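Local coordinates for protein putative 5-dehydro-2-deoxygluconokinase (Bacillus halodurans C-125, PDB 2QCV) that probably phosphorylates 5-dehydro-2-deoxy-D-gluconate with ATP in myo-inositol breakdown, as a member of the PfkB family of carbohydrate kinases, at residues A[20-25]-A[73-78]; A[54-59]-A[313-318]; A[68-73]-A[96-101]; A[142-147]-A[172-177]; A[200-205]-A[233-238]. All coordinates share one frame; numbering follows the deposited sequence.

Interaction 1. Residues A[20-25]-A[73-78]; sequences ACIDLN and GRFIES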
# COMPACT_ATOMS: atom_id res chain seq x y z
N ALA A 20 -8.28 -20.38 -8.20
CA ALA A 20 -9.05 -21.40 -7.50
C ALA A 20 -9.32 -20.82 -6.12
O ALA A 20 -8.38 -20.44 -5.39
CB ALA A 20 -8.29 -22.71 -7.39
N CYS A 21 -10.60 -20.65 -5.78
CA CYS A 21 -10.93 -20.01 -4.52
C CYS A 21 -12.06 -20.76 -3.82
O CYS A 21 -12.38 -21.89 -4.16
CB CYS A 21 -11.27 -18.54 -4.79
SG CYS A 21 -12.68 -18.34 -5.76
N ILE A 22 -12.62 -20.14 -2.80
CA ILE A 22 -13.75 -20.70 -2.05
C ILE A 22 -15.03 -19.98 -2.43
O ILE A 22 -15.12 -18.75 -2.37
CB ILE A 22 -13.53 -20.55 -0.54
CG1 ILE A 22 -12.26 -21.32 -0.13
CG2 ILE A 22 -14.79 -21.07 0.28
CD1 ILE A 22 -12.39 -22.82 -0.37
N ASP A 23 -16.03 -20.78 -2.78
CA ASP A 23 -17.39 -20.29 -2.89
C ASP A 23 -18.16 -20.73 -1.64
O ASP A 23 -18.06 -21.88 -1.17
CB ASP A 23 -18.08 -20.87 -4.12
CG ASP A 23 -17.65 -20.21 -5.42
OD1 ASP A 23 -16.83 -19.26 -5.42
OD2 ASP A 23 -18.14 -20.67 -6.46
N LEU A 24 -18.91 -19.79 -1.09
CA LEU A 24 -19.77 -20.03 0.07
C LEU A 24 -21.19 -19.77 -0.42
O LEU A 24 -21.63 -18.64 -0.57
CB LEU A 24 -19.34 -19.14 1.23
CG LEU A 24 -17.98 -19.60 1.83
CD1 LEU A 24 -17.23 -18.51 2.57
CD2 LEU A 24 -18.19 -20.80 2.70
N ASN A 25 -21.87 -20.87 -0.69
CA ASN A 25 -23.19 -20.86 -1.25
C ASN A 25 -24.29 -20.90 -0.20
O ASN A 25 -24.31 -21.76 0.65
CB ASN A 25 -23.33 -22.06 -2.17
CG ASN A 25 -22.38 -21.97 -3.35
OD1 ASN A 25 -21.54 -22.85 -3.54
ND2 ASN A 25 -22.46 -20.87 -4.10
N GLY A 73 -6.81 -23.25 1.34
CA GLY A 73 -5.92 -23.70 0.28
C GLY A 73 -5.81 -25.22 0.28
O GLY A 73 -5.84 -25.82 -0.76
N ARG A 74 -5.68 -25.85 1.44
CA ARG A 74 -5.55 -27.30 1.48
C ARG A 74 -6.81 -28.02 1.06
O ARG A 74 -6.75 -29.07 0.42
CB ARG A 74 -5.08 -27.79 2.84
CG ARG A 74 -3.72 -27.29 3.17
CD ARG A 74 -3.16 -27.93 4.41
NE ARG A 74 -3.82 -27.53 5.66
CZ ARG A 74 -3.50 -26.46 6.38
NH1 ARG A 74 -2.53 -25.63 6.02
NH2 ARG A 74 -4.14 -26.23 7.51
N PHE A 75 -7.97 -27.45 1.38
CA PHE A 75 -9.22 -27.97 0.86
C PHE A 75 -9.29 -27.93 -0.66
O PHE A 75 -9.73 -28.90 -1.30
CB PHE A 75 -10.42 -27.25 1.45
CG PHE A 75 -11.69 -27.50 0.72
CD1 PHE A 75 -12.35 -28.72 0.83
CD2 PHE A 75 -12.23 -26.51 -0.13
CE1 PHE A 75 -13.50 -28.96 0.12
CE2 PHE A 75 -13.39 -26.73 -0.83
CZ PHE A 75 -14.04 -27.94 -0.72
N ILE A 76 -8.91 -26.79 -1.23
CA ILE A 76 -8.94 -26.61 -2.69
C ILE A 76 -8.05 -27.67 -3.33
O ILE A 76 -8.47 -28.35 -4.26
CB ILE A 76 -8.47 -25.20 -3.10
CG1 ILE A 76 -9.55 -24.13 -2.83
CG2 ILE A 76 -8.12 -25.14 -4.60
CD1 ILE A 76 -9.03 -22.71 -2.68
N GLU A 77 -6.83 -27.85 -2.81
CA GLU A 77 -5.92 -28.85 -3.39
C GLU A 77 -6.50 -30.26 -3.25
O GLU A 77 -6.49 -31.03 -4.19
CB GLU A 77 -4.53 -28.80 -2.73
CG GLU A 77 -3.47 -29.69 -3.39
CD GLU A 77 -3.58 -31.17 -3.06
OE1 GLU A 77 -4.03 -31.54 -1.92
OE2 GLU A 77 -3.23 -32.00 -3.94
N SER A 78 -7.00 -30.59 -2.06
CA SER A 78 -7.51 -31.92 -1.81
C SER A 78 -8.75 -32.25 -2.63
O SER A 78 -8.89 -33.38 -3.11
CB SER A 78 -7.76 -32.10 -0.31
OG SER A 78 -6.54 -31.91 0.38
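Ile76 of helix 71-82 lies over the start of strand 21-26, and Ala20, Cys21 and Ile22 receive it by van der Waals contact alone. The strand and helix segments cross at 95°, nearly square to each other, so a short run of each can touch. Among the apolar side-chain contacts, both branches of Ile76 are used. Its CG2 meets the methyl CB of Ala20 at 3.7 Å, while CG1 comes within 4.0 Å of Ile22 CD1. That same CD1 of Ile22 approaches the rim of the Phe75 ring close to the ring plane, 3.7 Å from CD2. The ring is carried there with CG swung opposite the backbone N (chi1 166°), which lays Phe75 along the helix flank facing the strand. The second kind of contact sets a methyl against backbone oxygens: Ile76 CD1 rests 3.6 Å from Ala20 O and 3.8 Å from Cys21 O. Small Ala20 lets the helix come close, whereas branched Ile22 and Ile76 fill the wider space between the two backbones. Replacing Ile76 by an alanine would probably open a gap between helix and strand, leaving the Ala20 methyl without its partner and Ile22 CD1 with the Phe75 edge alone. Outside the pair, Phe75 makes a cation-pi contact with Lys41 and packs on Met37 of the second subunit. Strand 21-26 belongs to the small four-stranded sheet that, as in ribokinase relatives, probably forms the lid of the PfkB fold; here helix 71-82, which follows strand 61-67 of the large sheet, packs across its first residues.

Interaction 2. Residues A[54-59]-A[313-318]; sequences SSKLGL and MPSVEE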
# COMPACT_ATOMS: atom_id res chain seq x y z
N SER A 54 -14.44 -30.23 -16.43
CA SER A 54 -13.79 -31.03 -17.44
C SER A 54 -13.46 -32.44 -16.93
O SER A 54 -13.64 -33.42 -17.67
CB SER A 54 -12.49 -30.36 -17.93
OG SER A 54 -12.80 -29.13 -18.59
N SER A 55 -12.98 -32.53 -15.69
CA SER A 55 -12.61 -33.83 -15.13
C SER A 55 -13.85 -34.69 -14.98
O SER A 55 -13.81 -35.87 -15.23
CB SER A 55 -11.92 -33.69 -13.77
OG SER A 55 -11.29 -34.92 -13.43
N LYS A 56 -14.96 -34.07 -14.58
CA LYS A 56 -16.24 -34.76 -14.44
C LYS A 56 -16.70 -35.34 -15.79
O LYS A 56 -17.27 -36.41 -15.82
CB LYS A 56 -17.28 -33.83 -13.81
CG LYS A 56 -18.75 -34.31 -13.78
CD LYS A 56 -19.00 -35.41 -12.76
CE LYS A 56 -20.33 -35.23 -12.02
NZ LYS A 56 -21.50 -35.50 -12.88
N LEU A 57 -16.39 -34.67 -16.90
CA LEU A 57 -16.63 -35.22 -18.24
C LEU A 57 -15.63 -36.26 -18.71
O LEU A 57 -15.80 -36.83 -19.76
CB LEU A 57 -16.70 -34.12 -19.30
CG LEU A 57 -17.66 -33.00 -18.97
CD1 LEU A 57 -17.67 -31.93 -20.09
CD2 LEU A 57 -19.07 -33.54 -18.68
N GLY A 58 -14.60 -36.50 -17.93
CA GLY A 58 -13.59 -37.48 -18.26
C GLY A 58 -12.34 -36.93 -18.93
O GLY A 58 -11.51 -37.70 -19.37
N LEU A 59 -12.19 -35.61 -19.02
CA LEU A 59 -10.94 -35.06 -19.59
C LEU A 59 -9.86 -35.13 -18.53
O LEU A 59 -10.19 -35.12 -17.34
CB LEU A 59 -11.12 -33.62 -20.03
CG LEU A 59 -12.17 -33.35 -21.16
CD1 LEU A 59 -12.23 -31.88 -21.47
CD2 LEU A 59 -11.89 -34.13 -22.40
N MSE A 313 -21.66 -30.52 -10.81
CA MSE A 313 -21.54 -30.31 -12.20
C MSE A 313 -22.02 -31.39 -13.13
O MSE A 313 -22.06 -32.54 -12.71
CB MSE A 313 -21.28 -28.91 -12.67
CG MSE A 313 -20.40 -28.05 -11.79
SE MSE A 313 -18.64 -28.06 -12.49
CE MSE A 313 -18.97 -27.62 -14.54
N PRO A 314 -22.48 -31.03 -14.34
CA PRO A 314 -23.10 -32.06 -15.19
C PRO A 314 -22.21 -33.22 -15.56
O PRO A 314 -21.01 -33.04 -15.74
CB PRO A 314 -23.46 -31.25 -16.46
CG PRO A 314 -23.57 -29.88 -16.00
CD PRO A 314 -22.56 -29.70 -14.97
N SER A 315 -22.81 -34.40 -15.70
CA SER A 315 -22.18 -35.53 -16.36
C SER A 315 -22.41 -35.49 -17.87
O SER A 315 -23.36 -34.85 -18.34
CB SER A 315 -22.77 -36.87 -15.88
OG SER A 315 -24.15 -36.86 -16.16
N VAL A 316 -21.57 -36.19 -18.61
CA VAL A 316 -21.78 -36.39 -20.07
C VAL A 316 -23.18 -36.96 -20.35
O VAL A 316 -23.89 -36.49 -21.26
CB VAL A 316 -20.73 -37.32 -20.68
CG1 VAL A 316 -21.13 -37.74 -22.11
CG2 VAL A 316 -19.38 -36.67 -20.70
N GLU A 317 -23.58 -37.96 -19.56
CA GLU A 317 -24.92 -38.54 -19.71
C GLU A 317 -26.06 -37.52 -19.53
O GLU A 317 -27.01 -37.52 -20.30
CB GLU A 317 -25.11 -39.69 -18.71
CG GLU A 317 -24.23 -40.90 -19.02
CD GLU A 317 -22.75 -40.75 -18.66
OE1 GLU A 317 -22.38 -39.86 -17.83
OE2 GLU A 317 -21.95 -41.53 -19.21
N GLU A 318 -25.95 -36.65 -18.51
CA GLU A 318 -26.97 -35.63 -18.28
C GLU A 318 -27.00 -34.64 -19.44
O GLU A 318 -28.07 -34.26 -19.90
CB GLU A 318 -26.72 -34.84 -17.00
CG GLU A 318 -27.04 -35.59 -15.75
CD GLU A 318 -26.59 -34.86 -14.51
OE1 GLU A 318 -25.51 -34.23 -14.52
OE2 GLU A 318 -27.34 -34.92 -13.51
O HOH W 1 -19.49 -37.43 -16.97
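Lys56 reaches across to the chain leading into helix 316-325, its NZ donating a 3.0 Å hydrogen bond to Met313 O. The ammonium group approaches well in line with the carbonyl (C=O...N angle 154°) but 20° out of its plane. The chain bends at three successive torsions to get there, which lays CG 3.2 Å from Pro314 O and wraps the lysine round the backbone of Met313 (a selenomethionine) and Pro314. Beside it Leu57 supplies the apolar part: one methyl, CD2, meets Val316 CG2 at 3.7 Å and also rests 3.6 Å from Pro314 O. A water joins the two backbones as well, giving a proton to Lys56 O and accepting one from Val316 N, 2.9 Å away. Each segment has its own helix-end motif behind these partners. Ser315 and Glu318 form a capping box: Ser315 OG accepts from Glu318 N at 3.0 Å, and Ser315 N returns a bond of the same length to Glu318 OE1, so the first turn of helix 316-325 is closed right after the two carbonyls that Lys56 meets. The carboxylate lies 4.5 Å from Lys56 NZ at OE1, near enough that its charge may favour the ammonium group. On the other side Gly58, at positive phi where a side chain would be strained, follows the helix in a Schellman motif. The contact thus ties the C-terminal end of helix 46-56 to the start of helix 316-325, with Leu57 also on Tyr281 of helix 271-284, Pro314 against helix 289-305, and Ser54 and Leu59 reaching strand 12-17.

Interaction 3. Residues A[68-73]-A[96-101]; sequences ADDQHG and GHKTGL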
# COMPACT_ATOMS: atom_id res chain seq x y z
N ALA A 68 -3.55 -20.41 -0.76
CA ALA A 68 -3.14 -19.98 0.59
C ALA A 68 -2.57 -21.16 1.38
O ALA A 68 -2.89 -22.32 1.15
CB ALA A 68 -4.36 -19.37 1.33
N ASP A 69 -1.68 -20.84 2.30
CA ASP A 69 -1.11 -21.81 3.23
C ASP A 69 -1.99 -21.94 4.44
O ASP A 69 -1.60 -21.55 5.56
CB ASP A 69 0.26 -21.32 3.63
CG ASP A 69 1.06 -22.34 4.38
OD1 ASP A 69 0.75 -23.55 4.30
OD2 ASP A 69 1.99 -21.91 5.07
N ASP A 70 -3.16 -22.49 4.23
CA ASP A 70 -4.16 -22.64 5.28
C ASP A 70 -5.20 -23.67 4.90
O ASP A 70 -5.10 -24.34 3.85
CB ASP A 70 -4.78 -21.28 5.63
CG ASP A 70 -5.61 -20.66 4.50
OD1 ASP A 70 -6.19 -21.34 3.64
OD2 ASP A 70 -5.70 -19.42 4.49
N GLN A 71 -6.23 -23.81 5.74
CA GLN A 71 -7.27 -24.83 5.52
C GLN A 71 -8.07 -24.62 4.25
O GLN A 71 -8.56 -25.58 3.66
CB GLN A 71 -8.23 -24.93 6.69
CG GLN A 71 -7.53 -25.30 8.01
CD GLN A 71 -7.11 -24.12 8.83
OE1 GLN A 71 -6.68 -23.10 8.31
NE2 GLN A 71 -7.21 -24.26 10.17
N HIS A 72 -8.23 -23.38 3.81
CA HIS A 72 -8.94 -23.18 2.57
C HIS A 72 -8.08 -23.63 1.36
O HIS A 72 -8.57 -24.32 0.47
CB HIS A 72 -9.38 -21.73 2.43
CG HIS A 72 -10.54 -21.36 3.30
ND1 HIS A 72 -11.41 -22.29 3.82
CD2 HIS A 72 -11.02 -20.15 3.67
CE1 HIS A 72 -12.33 -21.68 4.53
NE2 HIS A 72 -12.14 -20.38 4.44
N GLY A 73 -6.81 -23.25 1.34
CA GLY A 73 -5.92 -23.70 0.28
C GLY A 73 -5.81 -25.22 0.28
O GLY A 73 -5.84 -25.82 -0.76
N GLY A 96 1.48 -15.06 3.50
CA GLY A 96 0.31 -14.79 4.34
C GLY A 96 -0.94 -14.37 3.59
O GLY A 96 -1.91 -13.95 4.18
N HIS A 97 -0.94 -14.47 2.27
CA HIS A 97 -2.13 -14.10 1.51
C HIS A 97 -3.27 -15.10 1.65
O HIS A 97 -3.05 -16.30 1.70
CB HIS A 97 -1.80 -13.90 0.03
CG HIS A 97 -0.78 -12.83 -0.20
ND1 HIS A 97 0.43 -13.08 -0.81
CD2 HIS A 97 -0.78 -11.51 0.12
CE1 HIS A 97 1.12 -11.96 -0.88
NE2 HIS A 97 0.42 -10.99 -0.32
N LYS A 98 -4.49 -14.58 1.73
CA LYS A 98 -5.71 -15.36 1.92
C LYS A 98 -6.32 -15.78 0.59
O LYS A 98 -6.11 -15.13 -0.44
CB LYS A 98 -6.75 -14.51 2.67
CG LYS A 98 -6.28 -13.97 3.98
CD LYS A 98 -6.11 -15.03 5.01
CE LYS A 98 -5.52 -14.41 6.29
NZ LYS A 98 -5.43 -15.40 7.33
N THR A 99 -7.12 -16.84 0.64
CA THR A 99 -7.90 -17.30 -0.48
C THR A 99 -9.05 -16.35 -0.78
O THR A 99 -9.72 -15.88 0.13
CB THR A 99 -8.50 -18.71 -0.18
OG1 THR A 99 -7.47 -19.58 0.36
CG2 THR A 99 -9.15 -19.35 -1.44
N GLY A 100 -9.30 -16.06 -2.05
CA GLY A 100 -10.50 -15.27 -2.35
C GLY A 100 -11.76 -16.01 -1.96
O GLY A 100 -11.79 -17.24 -1.91
N LEU A 101 -12.81 -15.25 -1.65
CA LEU A 101 -14.08 -15.81 -1.16
C LEU A 101 -15.21 -15.20 -1.95
O LEU A 101 -15.26 -13.97 -2.16
CB LEU A 101 -14.33 -15.47 0.32
CG LEU A 101 -13.32 -15.93 1.36
CD1 LEU A 101 -13.66 -15.38 2.77
CD2 LEU A 101 -13.25 -17.45 1.38
O HOH W 2 -6.25 -20.79 -1.60
O HOH W 3 -1.14 -17.96 2.44
O HOH W 4 -7.58 -18.55 2.88
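The capped N-terminus of helix 71-82 docks on the loop before strand 101-106, with Thr99 held between Ala68 and His72. Asp70 is the N-cap: its OD1 accepts from Gly73 N at 3.1 Å in a straight bond (167°), with a weak second bond from His72 N. Gly73 suits its place because a CB there would run into Ala68 O. Thr99 is the loop's main contact. Its OG1 stands opposite its own carbonyl carbon (chi1 -47°), which puts the hydroxyl 3.3 Å from Ala68 CB and 3.5 Å from His72 CB. The methyl of Ala68 also sits 3.4 Å from His97 O, a close fit that suits an alanine. No direct hydrogen bond crosses; waters do the work. One accepts from Ala68 N and lies 2.6 Å from Thr99 OG1, a second links Asp69 N to His97 O, and a third donates to Asp70 OD2, at 2.6 Å, while accepting from Thr99 N. Farther along, the His72 and Leu101 side chains cross at about a right angle, CD2 to CD2 4.2 Å apart. His72 also stacks edge-to-face on Phe103 of the second subunit, and Thr99 O accepts from Tyr117 OH of that subunit. This water-bridged seam joins a helix N-cap to the entry of strand 101-106, probably part of the lid, at a subunit interface, consistent with dimerisation through the lids as in ribokinase.

Interaction 4. Residues A[142-147]-A[172-177]; sequences LLVSGT and VVFELD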
# COMPACT_ATOMS: atom_id res chain seq x y z
N LEU A 142 -4.21 -24.71 -23.32
CA LEU A 142 -4.04 -23.85 -22.16
C LEU A 142 -5.26 -22.95 -22.08
O LEU A 142 -5.54 -22.20 -23.01
CB LEU A 142 -2.78 -22.99 -22.26
CG LEU A 142 -2.54 -21.99 -21.10
CD1 LEU A 142 -2.08 -22.76 -19.82
CD2 LEU A 142 -1.57 -20.88 -21.48
N LEU A 143 -5.98 -23.04 -20.98
CA LEU A 143 -7.16 -22.22 -20.76
C LEU A 143 -6.74 -21.04 -19.87
O LEU A 143 -6.28 -21.20 -18.74
CB LEU A 143 -8.27 -23.04 -20.10
CG LEU A 143 -9.67 -22.41 -19.88
CD1 LEU A 143 -9.69 -21.22 -18.93
CD2 LEU A 143 -10.33 -22.04 -21.18
N VAL A 144 -6.87 -19.86 -20.41
CA VAL A 144 -6.55 -18.61 -19.73
C VAL A 144 -7.85 -17.91 -19.36
O VAL A 144 -8.71 -17.75 -20.22
CB VAL A 144 -5.77 -17.71 -20.67
CG1 VAL A 144 -5.56 -16.31 -20.04
CG2 VAL A 144 -4.43 -18.41 -21.08
N SER A 145 -8.05 -17.58 -18.09
CA SER A 145 -9.21 -16.79 -17.71
C SER A 145 -8.83 -15.30 -17.59
O SER A 145 -7.74 -14.92 -17.10
CB SER A 145 -9.91 -17.36 -16.44
OG SER A 145 -10.59 -18.60 -16.71
N GLY A 146 -9.73 -14.45 -18.08
CA GLY A 146 -9.51 -13.02 -18.08
C GLY A 146 -9.21 -12.38 -16.74
O GLY A 146 -8.43 -11.43 -16.66
N THR A 147 -9.84 -12.87 -15.67
CA THR A 147 -9.66 -12.23 -14.37
C THR A 147 -8.22 -12.38 -13.87
O THR A 147 -7.74 -11.54 -13.11
CB THR A 147 -10.69 -12.74 -13.34
OG1 THR A 147 -11.99 -12.38 -13.82
CG2 THR A 147 -10.47 -12.13 -11.96
N VAL A 172 -4.11 -22.11 -27.23
CA VAL A 172 -4.44 -21.11 -26.19
C VAL A 172 -5.89 -20.75 -26.33
O VAL A 172 -6.33 -20.28 -27.40
CB VAL A 172 -3.53 -19.86 -26.27
CG1 VAL A 172 -3.97 -18.74 -25.26
CG2 VAL A 172 -2.04 -20.28 -26.02
N VAL A 173 -6.64 -21.06 -25.27
CA VAL A 173 -8.05 -20.78 -25.19
C VAL A 173 -8.28 -19.69 -24.16
O VAL A 173 -7.93 -19.83 -22.96
CB VAL A 173 -8.89 -22.05 -24.81
CG1 VAL A 173 -10.39 -21.69 -24.78
CG2 VAL A 173 -8.60 -23.26 -25.72
N PHE A 174 -8.84 -18.57 -24.62
CA PHE A 174 -9.03 -17.40 -23.76
C PHE A 174 -10.51 -17.29 -23.43
O PHE A 174 -11.34 -17.05 -24.31
CB PHE A 174 -8.53 -16.14 -24.49
CG PHE A 174 -8.57 -14.86 -23.67
CD1 PHE A 174 -8.49 -14.83 -22.27
CD2 PHE A 174 -8.67 -13.64 -24.34
CE1 PHE A 174 -8.50 -13.61 -21.60
CE2 PHE A 174 -8.68 -12.43 -23.67
CZ PHE A 174 -8.63 -12.42 -22.32
N GLU A 175 -10.82 -17.47 -22.14
CA GLU A 175 -12.16 -17.33 -21.62
C GLU A 175 -12.28 -15.96 -20.99
O GLU A 175 -11.60 -15.65 -20.01
CB GLU A 175 -12.43 -18.46 -20.62
CG GLU A 175 -13.84 -19.00 -20.67
CD GLU A 175 -14.85 -18.03 -20.18
OE1 GLU A 175 -14.49 -17.11 -19.42
OE2 GLU A 175 -16.03 -18.20 -20.52
N LEU A 176 -13.20 -15.14 -21.50
CA LEU A 176 -13.17 -13.73 -21.19
C LEU A 176 -13.58 -13.42 -19.75
O LEU A 176 -13.01 -12.49 -19.20
CB LEU A 176 -13.99 -12.88 -22.19
CG LEU A 176 -13.51 -12.87 -23.66
CD1 LEU A 176 -14.27 -11.78 -24.48
CD2 LEU A 176 -12.01 -12.62 -23.73
N ASP A 177 -14.47 -14.19 -19.13
CA ASP A 177 -14.64 -14.19 -17.65
C ASP A 177 -14.55 -12.80 -17.06
O ASP A 177 -13.58 -12.54 -16.39
CB ASP A 177 -13.45 -15.02 -16.99
CG ASP A 177 -13.47 -15.00 -15.43
OD1 ASP A 177 -14.58 -15.12 -14.84
OD2 ASP A 177 -12.36 -14.84 -14.83
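The Phe174 ring stands with one edge to the neighbouring strand, where Val144 O lies in its plane, 3.6 Å from CD1, and Gly146 CA approaches CE1 at 3.7 Å. Leu176 CD2 covers one face, offset toward the rim, and Tyr193 adds an edge-to-face contact. The two strands pair in parallel, Leu142 to Ser145 level with Val172 to Glu175. Val144 grips its neighbour both ways, its N donating to Val173 O (2.8 Å) and its O accepting from Glu175 N (2.9 Å). Leu143 CD2 packs on Val173 CG1 at 3.6 Å, branched apolar residues suiting this buried sheet. Gly146 must lack a side chain, since a CB would collide with Leu176 O. Beyond the strand ends Asp177 OD2 lies 2.7 Å from Thr147 OG1 and accepts a weak bond from Thr147 N. Were Asp177 an alanine, the Thr147 amide would probably be left without its carboxylate and the hydroxyl would be freer to turn. Strands 139-145 and 171-175, with helix 154-167 between them, make a beta-alpha-beta unit of the large sheet; the helix packs on the face of Leu142 and Val144, helix 46-56 touches the face of Leu143 and Glu175, and strands 12-17 and 202-206 flank the pair.

Interaction 5. Residues A[200-205]-A[233-238]; sequences SDIVIG and SPELIV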
# COMPACT_ATOMS: atom_id res chain seq x y z
N SER A 200 -4.31 -15.37 -28.93
CA SER A 200 -4.98 -16.65 -28.62
C SER A 200 -5.47 -17.37 -29.86
O SER A 200 -5.69 -16.76 -30.89
CB SER A 200 -6.17 -16.40 -27.69
OG SER A 200 -5.72 -15.86 -26.46
N ASP A 201 -5.70 -18.68 -29.73
CA ASP A 201 -6.20 -19.52 -30.81
C ASP A 201 -7.73 -19.62 -30.82
O ASP A 201 -8.38 -19.63 -31.87
CB ASP A 201 -5.56 -20.90 -30.66
CG ASP A 201 -4.08 -20.83 -30.77
OD1 ASP A 201 -3.61 -20.33 -31.80
OD2 ASP A 201 -3.37 -21.22 -29.83
N ILE A 202 -8.29 -19.67 -29.62
CA ILE A 202 -9.74 -19.74 -29.41
C ILE A 202 -10.10 -18.72 -28.36
O ILE A 202 -9.47 -18.67 -27.30
CB ILE A 202 -10.21 -21.16 -28.93
CG1 ILE A 202 -9.72 -22.25 -29.90
CG2 ILE A 202 -11.74 -21.17 -28.73
CD1 ILE A 202 -10.02 -23.71 -29.44
N VAL A 203 -11.13 -17.92 -28.63
CA VAL A 203 -11.62 -16.93 -27.69
C VAL A 203 -13.10 -17.15 -27.46
O VAL A 203 -13.86 -17.26 -28.44
CB VAL A 203 -11.38 -15.47 -28.19
CG1 VAL A 203 -11.72 -14.47 -27.08
CG2 VAL A 203 -9.92 -15.31 -28.62
N ILE A 204 -13.49 -17.26 -26.19
CA ILE A 204 -14.87 -17.58 -25.79
C ILE A 204 -15.34 -16.52 -24.81
O ILE A 204 -14.66 -16.28 -23.83
CB ILE A 204 -14.97 -18.94 -25.08
CG1 ILE A 204 -14.41 -20.06 -25.96
CG2 ILE A 204 -16.42 -19.22 -24.70
CD1 ILE A 204 -14.31 -21.43 -25.26
N GLY A 205 -16.49 -15.89 -25.07
CA GLY A 205 -17.00 -14.85 -24.18
C GLY A 205 -18.41 -14.47 -24.54
O GLY A 205 -18.89 -14.84 -25.61
N SER A 233 -4.16 -13.85 -34.17
CA SER A 233 -4.04 -15.29 -34.02
C SER A 233 -5.33 -16.13 -34.04
O SER A 233 -5.27 -17.27 -34.47
CB SER A 233 -3.28 -15.63 -32.74
OG SER A 233 -1.94 -15.15 -32.83
N PRO A 234 -6.46 -15.64 -33.49
CA PRO A 234 -7.58 -16.59 -33.39
C PRO A 234 -8.00 -17.27 -34.67
O PRO A 234 -8.03 -16.65 -35.75
CB PRO A 234 -8.72 -15.72 -32.83
CG PRO A 234 -7.99 -14.71 -32.03
CD PRO A 234 -6.78 -14.37 -32.82
N GLU A 235 -8.32 -18.56 -34.52
CA GLU A 235 -8.91 -19.40 -35.59
C GLU A 235 -10.38 -19.72 -35.29
O GLU A 235 -11.11 -20.10 -36.17
CB GLU A 235 -8.10 -20.71 -35.71
CG GLU A 235 -8.36 -21.68 -34.53
CD GLU A 235 -7.32 -22.84 -34.36
OE1 GLU A 235 -6.34 -22.86 -35.13
OE2 GLU A 235 -7.55 -23.73 -33.48
N LEU A 236 -10.82 -19.47 -34.05
CA LEU A 236 -12.17 -19.77 -33.59
C LEU A 236 -12.60 -18.79 -32.55
O LEU A 236 -11.90 -18.60 -31.55
CB LEU A 236 -12.26 -21.19 -32.99
CG LEU A 236 -13.63 -21.67 -32.45
CD1 LEU A 236 -14.76 -21.74 -33.55
CD2 LEU A 236 -13.44 -23.01 -31.78
N ILE A 237 -13.76 -18.16 -32.76
CA ILE A 237 -14.26 -17.17 -31.82
C ILE A 237 -15.69 -17.55 -31.50
O ILE A 237 -16.51 -17.77 -32.42
CB ILE A 237 -14.20 -15.73 -32.45
CG1 ILE A 237 -12.76 -15.37 -32.82
CG2 ILE A 237 -14.86 -14.68 -31.54
CD1 ILE A 237 -12.60 -14.15 -33.70
N VAL A 238 -15.97 -17.69 -30.21
CA VAL A 238 -17.31 -18.07 -29.75
C VAL A 238 -17.93 -16.91 -28.97
O VAL A 238 -17.39 -16.47 -27.97
CB VAL A 238 -17.27 -19.34 -28.89
CG1 VAL A 238 -18.67 -19.68 -28.39
CG2 VAL A 238 -16.60 -20.54 -29.70
O HOH W 5 -4.51 -19.70 -34.03
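Asp201 O is gripped by two successive amides of the facing chain, Glu235 N at 2.9 Å and Leu236 N at 3.3 Å. The first donor stands 20° out of the carbonyl plane and the second nearly on the line of the C=O bond, so one oxygen secures the turn into strand 236-240. Just before it, Pro234 sets its ring against Ser200 O, with CG 3.3 Å from that oxygen. A proline suits this spot, for having no N-H it makes no demand on the carbonyl. A water donates to both Asp201 OD1 and Ser233 O, while Asp201 OD2 takes the amide of Val172 and Glu235 OE2 forms a salt bridge with Lys171. From here the strands run parallel, with only 4° between their axes. Val203 N donates to Leu236 O, Val203 O accepts from Val238 N at 2.8 Å in an almost straight bond (176°), and Gly205 N closes the series on Val238 O. On one face Ile202 and Leu236 lie side by side pointing the same way, CG2 to CD2 3.9 Å, and Ile204 sets CG1 against Val238 CB at 4.2 Å. Helix 271-284 covers this face through Leu283, Phe279 and Tyr275. On the opposite face Val203 CG2 reaches Pro234 CG at 4.0 Å, linking strand and turn. Beta-branched and leucine side chains fit such buried faces of a sheet. The pair is the last parallel step of the large sheet before it turns antiparallel at strand 246-250, in the central alpha/beta domain of the ribokinase-like fold.

In the fold
Interactions 1 and 3 lie together, centres 8 Å apart, sharing Gly73 and helix 71-82; Ile22 N probably bonds Gly100 O between them, and both touch the second subunit. Interactions 4 and 5, centres 10 Å apart, follow later in the chain on the large sheet, where strands 171-175 and 202-206 are neighbours and Phe174 N probably bonds Ile202 O. Interactions 3 and 5 are the farthest apart, about 33 Å between centres. Interaction 2 joins an early helix to the C-terminal part; interactions 3, 4 and 5 lie in the chain between its segments, and interaction 1 alternates with it. They thus sample the presumed lid and dimer region, the sheet core and the C-terminal helices.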